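Local coordinates for protein putative phosphoglycolate phosphatase (Lactobacillus delbrueckii, PDB 2HI0) that probably hydrolyses phosphoglycolate as a phosphatase of the haloacid dehalogenase-like family, at residues T88-N91 / R92-V96. Residues are numbered along the deposited sequence; the frame is centred on the assembly and turned at random.
Sequences TEVN and RVLEV. Unlike the reference sequence in segment 88-91: T88 (reference Ala).
R92 N, V93 N, L94 N and E95 N donate in turn to T88 O, E89 O, V90 O and N91 O, the i to i+4 bonding of an α-helix. The shortest of these is L94 N to V90 O at 2.8 Å; R92 N lies 3.1 Å from T88 O and makes a second, weak bond to E89 O. One turn apart, E89 and R92 run side by side, pointing the same way, and form an i/i+3 salt bridge. R92 grips the carboxylate side-on: NE reaches E89 OE1 at 3.1 Å along an almost straight N-H (173°), while NH2 meets the syn lone pair of E89 OE2 at 2.9 Å. The carboxylate and guanidinium planes are twisted 56° apart, and the second bond is bent. A turn in R92 at chi3 (79°) brings its end back toward E89. All this lies on helix 87-103, part of the helical cap inserted between strands 6-9 and 128-133 of the parallel sheet, the C1 position of HAD-type folds. E89 OE2 is also hydrogen-bonded to H35 NE2, and R92 NH2 to T33 O, tying the pair to the residues that follow helix 19-32. An alanine in place of E89 would probably leave both the R92 guanidinium and H35 without their carboxylate partner. On the buried side V90 CG1 packs 3.8 Å from L94 CD1, both side chains lying against helix 52-63, while V93 rests on A29 and F30 of helix 19-32.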
loop_
_atom_site.group_PDB
_atom_site.type_symbol
_atom_site.label_atom_id
_atom_site.label_comp_id
_atom_site.label_asym_id
_atom_site.label_seq_id
_atom_site.Cartn_x
_atom_site.Cartn_y
_atom_site.Cartn_z
ATOM N N THR A 88 -11.870 -1.382 -20.378
ATOM C CA THR A 88 -12.840 -2.432 -20.459
ATOM C C THR A 88 -12.198 -3.769 -20.109
ATOM O O THR A 88 -12.776 -4.547 -19.335
ATOM C CB THR A 88 -13.485 -2.455 -21.867
ATOM O OG1 THR A 88 -14.162 -1.213 -22.094
ATOM C CG2 THR A 88 -14.480 -3.607 -22.050
ATOM N N GLU A 89 -11.026 -4.049 -20.656
ATOM C CA GLU A 89 -10.353 -5.279 -20.285
ATOM C C GLU A 89 -9.889 -5.282 -18.820
ATOM O O GLU A 89 -9.972 -6.318 -18.155
ATOM C CB GLU A 89 -9.197 -5.550 -21.238
ATOM C CG GLU A 89 -8.588 -6.946 -21.082
ATOM C CD GLU A 89 -9.525 -8.104 -21.399
ATOM O OE1 GLU A 89 -10.602 -7.909 -22.019
ATOM O OE2 GLU A 89 -9.158 -9.250 -21.033
ATOM N N VAL A 90 -9.385 -4.143 -18.332
ATOM C CA VAL A 90 -9.041 -3.997 -16.906
ATOM C C VAL A 90 -10.238 -4.435 -16.016
ATOM O O VAL A 90 -10.082 -5.269 -15.076
ATOM C CB VAL A 90 -8.574 -2.569 -16.588
ATOM C CG1 VAL A 90 -8.455 -2.350 -15.056
ATOM C CG2 VAL A 90 -7.219 -2.323 -17.260
ATOM N N ASN A 91 -11.419 -3.888 -16.314
ATOM C CA ASN A 91 -12.629 -4.124 -15.522
ATOM C C ASN A 91 -13.023 -5.603 -15.607
ATOM O O ASN A 91 -13.503 -6.183 -14.634
ATOM C CB ASN A 91 -13.775 -3.211 -15.935
ATOM C CG ASN A 91 -13.509 -1.768 -15.611
ATOM O OD1 ASN A 91 -12.676 -1.467 -14.769
ATOM N ND2 ASN A 91 -14.224 -0.861 -16.281
ATOM N N ARG A 92 -12.759 -6.226 -16.750
ATOM C CA ARG A 92 -13.138 -7.655 -16.935
ATOM C C ARG A 92 -12.219 -8.523 -16.076
ATOM O O ARG A 92 -12.663 -9.477 -15.415
ATOM C CB ARG A 92 -13.064 -8.071 -18.391
ATOM C CG ARG A 92 -13.655 -9.413 -18.658
ATOM C CD ARG A 92 -13.797 -9.650 -20.162
ATOM N NE ARG A 92 -12.518 -10.031 -20.775
ATOM C CZ ARG A 92 -12.033 -11.275 -20.841
ATOM N NH1 ARG A 92 -12.679 -12.298 -20.330
ATOM N NH2 ARG A 92 -10.877 -11.491 -21.436
ATOM N N VAL A 93 -10.930 -8.186 -16.044
ATOM C CA VAL A 93 -9.979 -8.911 -15.183
ATOM C C VAL A 93 -10.313 -8.662 -13.690
ATOM O O VAL A 93 -10.314 -9.574 -12.877
ATOM C CB VAL A 93 -8.505 -8.524 -15.513
ATOM C CG1 VAL A 93 -7.554 -9.133 -14.515
ATOM C CG2 VAL A 93 -8.132 -8.965 -16.917
ATOM N N LEU A 94 -10.610 -7.402 -13.345
ATOM C CA LEU A 94 -10.914 -7.056 -11.935
ATOM C C LEU A 94 -12.139 -7.781 -11.416
ATOM O O LEU A 94 -12.272 -8.070 -10.209
ATOM C CB LEU A 94 -11.083 -5.554 -11.783
ATOM C CG LEU A 94 -9.788 -4.736 -11.789
ATOM C CD1 LEU A 94 -10.106 -3.250 -11.753
ATOM C CD2 LEU A 94 -8.960 -5.098 -10.579
ATOM N N GLU A 95 -13.081 -8.085 -12.316
ATOM C CA GLU A 95 -14.292 -8.796 -11.931
ATOM C C GLU A 95 -13.964 -10.165 -11.281
ATOM O O GLU A 95 -14.679 -10.626 -10.378
ATOM C CB GLU A 95 -15.153 -9.004 -13.173
ATOM C CG GLU A 95 -16.476 -9.689 -12.882
ATOM C CD GLU A 95 -17.367 -9.846 -14.113
ATOM O OE1 GLU A 95 -16.863 -9.779 -15.257
ATOM O OE2 GLU A 95 -18.580 -10.069 -13.920
ATOM N N VAL A 96 -12.900 -10.794 -11.754
ATOM C CA VAL A 96 -12.381 -12.032 -11.183
ATOM C C VAL A 96 -11.422 -11.748 -10.038
ATOM O O VAL A 96 -11.536 -12.324 -8.976
ATOM C CB VAL A 96 -11.657 -12.891 -12.265
ATOM C CG1 VAL A 96 -11.094 -14.209 -11.659
ATOM C CG2 VAL A 96 -12.624 -13.116 -13.478
#